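Local coordinates for exonuclease VapC9 (Pyrobaculum aerophilum, PDB 1V8P), which acts as a magnesium-dependent PIN-domain nuclease with slow exonuclease activity on single-stranded DNA, and is probably the ribonuclease toxin of a type II toxin-antitoxin pair, at residues V130-D135 with G144-E149; L54-L59 with S91-L96. The protein carries 1 engineered substitution. All blocks are in the same frame, centred on the assembly; numbering follows the deposited sequence.

Interaction 1 (V130-D135 with G144-E149); sequences VLVTQD and GAIDVE
Val132 and Ile146 form a single backbone bridge that ties the lead-in to the C-terminal helix to strand 130-132, an outer strand of the PIN-domain sheet. Ile146 supplies both backbone bonds: its N reaches Leu131 O at 2.9 Å, and its O receives Thr133 N at 3.0 Å. Val132 CA-H also leans on Ile146 O, and farther along Asp147 CA approaches Thr133 O at 3.2 Å, so the two backbones stay close after the strand has ended.

The side chains divide between two faces. On one, Ile146 has CG1 between its own N and carbonyl carbon (chi1 60°), which sets that carbon against Val130 CG1 at 3.7 Å; its CD1 reaches on to Val132 CG2 at 4.1 Å. On the other face Leu131 CB rests on Ala145 CB at 3.9 Å. Gln134 closes the far end. Its chain bends at chi2 (65°) and brings OE1 to Val148 N at 3.3 Å, a weak but nearly straight bond (165°) to the first turn of the helix, and the same oxygen lies beside Val148 CG2.

Thr133 OG1 accepts from Asp135 N at 3.0 Å, making an ST turn, and also hydrogen-bonds Asp33, which probably helps to position that predicted magnesium ligand. Asp135, another predicted ligand, N-caps helix 136-141, lies close to Asp117 and forms a salt bridge to Arg73 of the second subunit, while Asp147 N-caps helix 148-156 and bonds Thr150. Strand 30-32 pairs with strand 130-132, helix 34-40 packs on Val148, and Leu138 of helix 136-141 packs on Leu131 and Thr133.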
# COMPACT_ATOMS: atom_id res chain seq x y z
N VAL C 130 -12.47 -20.77 -12.39
CA VAL C 130 -13.09 -20.41 -11.11
C VAL C 130 -12.04 -19.71 -10.27
O VAL C 130 -11.00 -20.29 -9.97
CB VAL C 130 -13.58 -21.63 -10.32
CG1 VAL C 130 -13.99 -21.20 -8.92
CG2 VAL C 130 -14.75 -22.30 -11.04
N LEU C 131 -12.30 -18.46 -9.90
CA LEU C 131 -11.34 -17.73 -9.09
C LEU C 131 -11.42 -18.19 -7.63
O LEU C 131 -12.49 -18.20 -7.03
CB LEU C 131 -11.64 -16.22 -9.14
CG LEU C 131 -10.53 -15.20 -8.81
CD1 LEU C 131 -11.15 -13.92 -8.28
CD2 LEU C 131 -9.57 -15.74 -7.79
N VAL C 132 -10.29 -18.60 -7.08
CA VAL C 132 -10.26 -18.97 -5.67
C VAL C 132 -9.54 -17.80 -4.97
O VAL C 132 -8.40 -17.44 -5.30
CB VAL C 132 -9.50 -20.30 -5.43
CG1 VAL C 132 -9.70 -20.75 -3.98
CG2 VAL C 132 -10.04 -21.38 -6.40
N THR C 133 -10.23 -17.17 -4.03
CA THR C 133 -9.70 -16.02 -3.31
C THR C 133 -10.23 -16.04 -1.89
O THR C 133 -11.25 -16.65 -1.60
CB THR C 133 -10.13 -14.69 -4.00
OG1 THR C 133 -9.78 -13.57 -3.18
CG2 THR C 133 -11.62 -14.67 -4.26
N GLN C 134 -9.54 -15.35 -1.00
CA GLN C 134 -9.96 -15.31 0.38
C GLN C 134 -10.56 -13.94 0.66
O GLN C 134 -11.13 -13.72 1.73
CB GLN C 134 -8.76 -15.59 1.28
CG GLN C 134 -9.08 -16.29 2.58
CD GLN C 134 -9.61 -17.69 2.36
OE1 GLN C 134 -9.58 -18.21 1.26
NE2 GLN C 134 -10.09 -18.31 3.42
N ASP C 135 -10.44 -13.03 -0.32
CA ASP C 135 -10.95 -11.65 -0.24
C ASP C 135 -12.45 -11.52 -0.53
O ASP C 135 -12.90 -11.73 -1.65
CB ASP C 135 -10.14 -10.75 -1.21
CG ASP C 135 -10.61 -9.29 -1.23
OD1 ASP C 135 -11.58 -8.95 -0.52
OD2 ASP C 135 -10.02 -8.48 -1.95
N GLY C 144 -18.61 -16.64 -10.08
CA GLY C 144 -18.13 -18.00 -9.92
C GLY C 144 -17.01 -18.17 -8.92
O GLY C 144 -16.55 -19.30 -8.70
N ALA C 145 -16.57 -17.08 -8.28
CA ALA C 145 -15.48 -17.14 -7.32
C ALA C 145 -15.83 -17.83 -6.01
O ALA C 145 -16.91 -17.64 -5.45
CB ALA C 145 -14.93 -15.75 -7.04
N ILE C 146 -14.89 -18.61 -5.52
CA ILE C 146 -15.07 -19.35 -4.28
C ILE C 146 -13.90 -19.09 -3.35
O ILE C 146 -12.89 -18.53 -3.77
CB ILE C 146 -15.12 -20.86 -4.55
CG1 ILE C 146 -13.82 -21.30 -5.21
CG2 ILE C 146 -16.31 -21.19 -5.44
CD1 ILE C 146 -13.72 -22.80 -5.42
N ASP C 147 -14.04 -19.49 -2.10
CA ASP C 147 -12.95 -19.32 -1.16
C ASP C 147 -12.25 -20.67 -1.04
O ASP C 147 -12.73 -21.67 -1.59
CB ASP C 147 -13.46 -18.86 0.20
CG ASP C 147 -14.52 -19.76 0.76
OD1 ASP C 147 -14.59 -20.95 0.37
OD2 ASP C 147 -15.27 -19.26 1.61
N VAL C 148 -11.14 -20.71 -0.31
CA VAL C 148 -10.36 -21.93 -0.16
C VAL C 148 -11.12 -23.13 0.38
O VAL C 148 -10.92 -24.25 -0.09
CB VAL C 148 -9.10 -21.67 0.70
CG1 VAL C 148 -8.42 -22.98 1.07
CG2 VAL C 148 -8.14 -20.79 -0.07
N GLU C 149 -12.00 -22.90 1.35
CA GLU C 149 -12.79 -23.97 1.94
C GLU C 149 -13.68 -24.63 0.88
O GLU C 149 -13.79 -25.86 0.80
CB GLU C 149 -13.67 -23.43 3.06
CG GLU C 149 -14.35 -24.50 3.89
CD GLU C 149 -15.35 -23.93 4.89
OE1 GLU C 149 -15.56 -24.55 5.96
OE2 GLU C 149 -15.93 -22.85 4.61

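Interaction 2 (L54-L59 with S91-L96)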
# COMPACT_ATOMS: atom_id res chain seq x y z
N LEU C 54 -5.06 -26.34 -10.69
CA LEU C 54 -4.86 -24.98 -10.19
C LEU C 54 -3.79 -24.18 -10.91
O LEU C 54 -2.79 -24.71 -11.35
CB LEU C 54 -4.51 -24.98 -8.70
CG LEU C 54 -5.27 -25.86 -7.71
CD1 LEU C 54 -6.75 -25.92 -8.08
CD2 LEU C 54 -4.63 -27.24 -7.71
N ALA C 55 -4.02 -22.87 -11.00
CA ALA C 55 -3.07 -21.96 -11.62
C ALA C 55 -3.02 -20.63 -10.87
O ALA C 55 -3.88 -20.33 -10.05
CB ALA C 55 -3.45 -21.74 -13.07
N ILE C 56 -1.99 -19.85 -11.16
CA ILE C 56 -1.76 -18.54 -10.57
C ILE C 56 -1.29 -17.66 -11.70
O ILE C 56 -1.10 -18.12 -12.82
CB ILE C 56 -0.61 -18.54 -9.52
CG1 ILE C 56 0.68 -19.03 -10.18
CG2 ILE C 56 -1.00 -19.34 -8.29
CD1 ILE C 56 1.81 -19.31 -9.23
N LEU C 57 -1.10 -16.39 -11.40
CA LEU C 57 -0.61 -15.45 -12.39
C LEU C 57 0.83 -15.17 -11.95
O LEU C 57 1.22 -15.54 -10.84
CB LEU C 57 -1.43 -14.16 -12.36
CG LEU C 57 -2.94 -14.19 -12.57
CD1 LEU C 57 -3.46 -12.75 -12.61
CD2 LEU C 57 -3.28 -14.87 -13.86
N HIS C 58 1.65 -14.54 -12.78
CA HIS C 58 3.01 -14.23 -12.34
C HIS C 58 2.89 -13.33 -11.11
O HIS C 58 3.63 -13.49 -10.13
CB HIS C 58 3.78 -13.49 -13.43
CG HIS C 58 4.22 -14.35 -14.57
ND1 HIS C 58 5.25 -15.27 -14.47
CD2 HIS C 58 3.77 -14.43 -15.85
CE1 HIS C 58 5.41 -15.88 -15.63
NE2 HIS C 58 4.53 -15.39 -16.48
N LEU C 59 1.95 -12.39 -11.16
CA LEU C 59 1.71 -11.44 -10.07
C LEU C 59 1.59 -12.14 -8.72
O LEU C 59 1.98 -11.61 -7.70
CB LEU C 59 0.41 -10.68 -10.33
CG LEU C 59 0.03 -9.32 -9.71
CD1 LEU C 59 -1.43 -9.37 -9.34
CD2 LEU C 59 0.85 -8.99 -8.48
N SER C 91 5.81 -23.43 -6.71
CA SER C 91 6.32 -24.17 -7.86
C SER C 91 5.31 -25.20 -8.36
O SER C 91 5.36 -25.62 -9.51
CB SER C 91 7.63 -24.86 -7.49
OG SER C 91 7.41 -25.94 -6.60
N SER C 92 4.38 -25.59 -7.49
CA SER C 92 3.37 -26.59 -7.84
C SER C 92 2.27 -26.12 -8.79
O SER C 92 1.56 -26.95 -9.35
CB SER C 92 2.71 -27.13 -6.57
OG SER C 92 3.68 -27.61 -5.66
N PHE C 93 2.15 -24.81 -8.97
CA PHE C 93 1.10 -24.24 -9.81
C PHE C 93 1.50 -23.88 -11.21
O PHE C 93 2.64 -23.52 -11.46
CB PHE C 93 0.53 -22.98 -9.16
CG PHE C 93 -0.18 -23.23 -7.87
CD1 PHE C 93 0.52 -23.64 -6.74
CD2 PHE C 93 -1.55 -23.04 -7.77
CE1 PHE C 93 -0.15 -23.86 -5.53
CE2 PHE C 93 -2.22 -23.26 -6.58
CZ PHE C 93 -1.51 -23.66 -5.46
N LYS C 94 0.52 -23.96 -12.10
CA LYS C 94 0.70 -23.61 -13.50
C LYS C 94 0.59 -22.08 -13.49
O LYS C 94 -0.23 -21.53 -12.76
CB LYS C 94 -0.44 -24.20 -14.34
CG LYS C 94 -0.10 -24.52 -15.79
CD LYS C 94 0.23 -23.28 -16.64
CE LYS C 94 0.49 -23.67 -18.11
NZ LYS C 94 0.81 -22.50 -18.99
N VAL C 95 1.41 -21.40 -14.28
CA VAL C 95 1.37 -19.96 -14.31
C VAL C 95 0.79 -19.50 -15.64
O VAL C 95 1.30 -19.88 -16.70
CB VAL C 95 2.79 -19.38 -14.13
CG1 VAL C 95 2.76 -17.86 -14.08
CG2 VAL C 95 3.39 -19.94 -12.86
N LEU C 96 -0.26 -18.70 -15.59
CA LEU C 96 -0.89 -18.21 -16.81
C LEU C 96 -0.15 -16.99 -17.33
O LEU C 96 0.69 -16.43 -16.64
CB LEU C 96 -2.36 -17.85 -16.54
CG LEU C 96 -3.09 -18.99 -15.81
CD1 LEU C 96 -4.56 -18.66 -15.69
CD2 LEU C 96 -2.87 -20.29 -16.57
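Ala55 with Lys94 and Ile56 with Val95 are parallel strand pairs, joining strand 54-56 to strand 94-95, an outermost strand of the sheet. The intervening chain is a crossover built from helices 58-73 and 79-91.

Two good backbone bonds zip the pairs together: Ile56 N to Lys94 O at 2.9 Å and Leu96 N to Ile56 O at 3.0 Å. A third, Lys94 N to Leu54 O, is long and weak at 3.5 Å.

On one face Ile56 meets both Phe93 and Val95. Its CG2 sits 3.8 Å from Phe93 CD2, the two side chains crossing at about a right angle, while CG1 touches Val95 CG2. Leu54 comes obliquely from the other side of the Phe93 ring plane, its CB 3.6 Å from Phe93 CE2, and Ala55 N comes to the ring edge. Val95 forks: with CG1 anti to the backbone N (chi1 -176°), one methyl is sent over the middle of the His58 imidazole, a CH-pi contact 3.6 Å from the ring centroid and 10° off its normal, and the other stays with Ile56. On the face of Ala55, Leu96 CD2 packs on Ala55 CB at 3.8 Å.

His58 also works between subunits, its ND1 bonding Asp98 of the third subunit and its ring stacking on His58 of that subunit. Strand 30-32 flanks strand 54-56 and touches Leu54, Leu57, Phe93 and Leu96; Val123 of helix 115-127 covers Leu57 and Leu96, and Trp47 of helix 44-48 meets the Phe93 ring.

In the fold
Both contacts involve the same parallel sheet, ordered 94-95, 54-56, 30-32, 130-132; interaction 2 lies within it, while interaction 1 adds a loop to its outer strand. They sit toward its two edges, on opposite sides of the chain's centre. Their centres lie 15 Å apart and their nearest atoms about 6 Å, without touching; strand 30-32 lies between them and pairs with both. They follow in series: interaction 2 is complete before interaction 1 begins, with helices 101-111 and 115-127 in between. Interaction 1 contains one predicted magnesium ligand, Asp135, and reaches the second subunit through it and Gln134, whereas interaction 2 meets the third through His58. The turns that follow strands 130-132 and 54-56 thus meet different subunits of the tetramer.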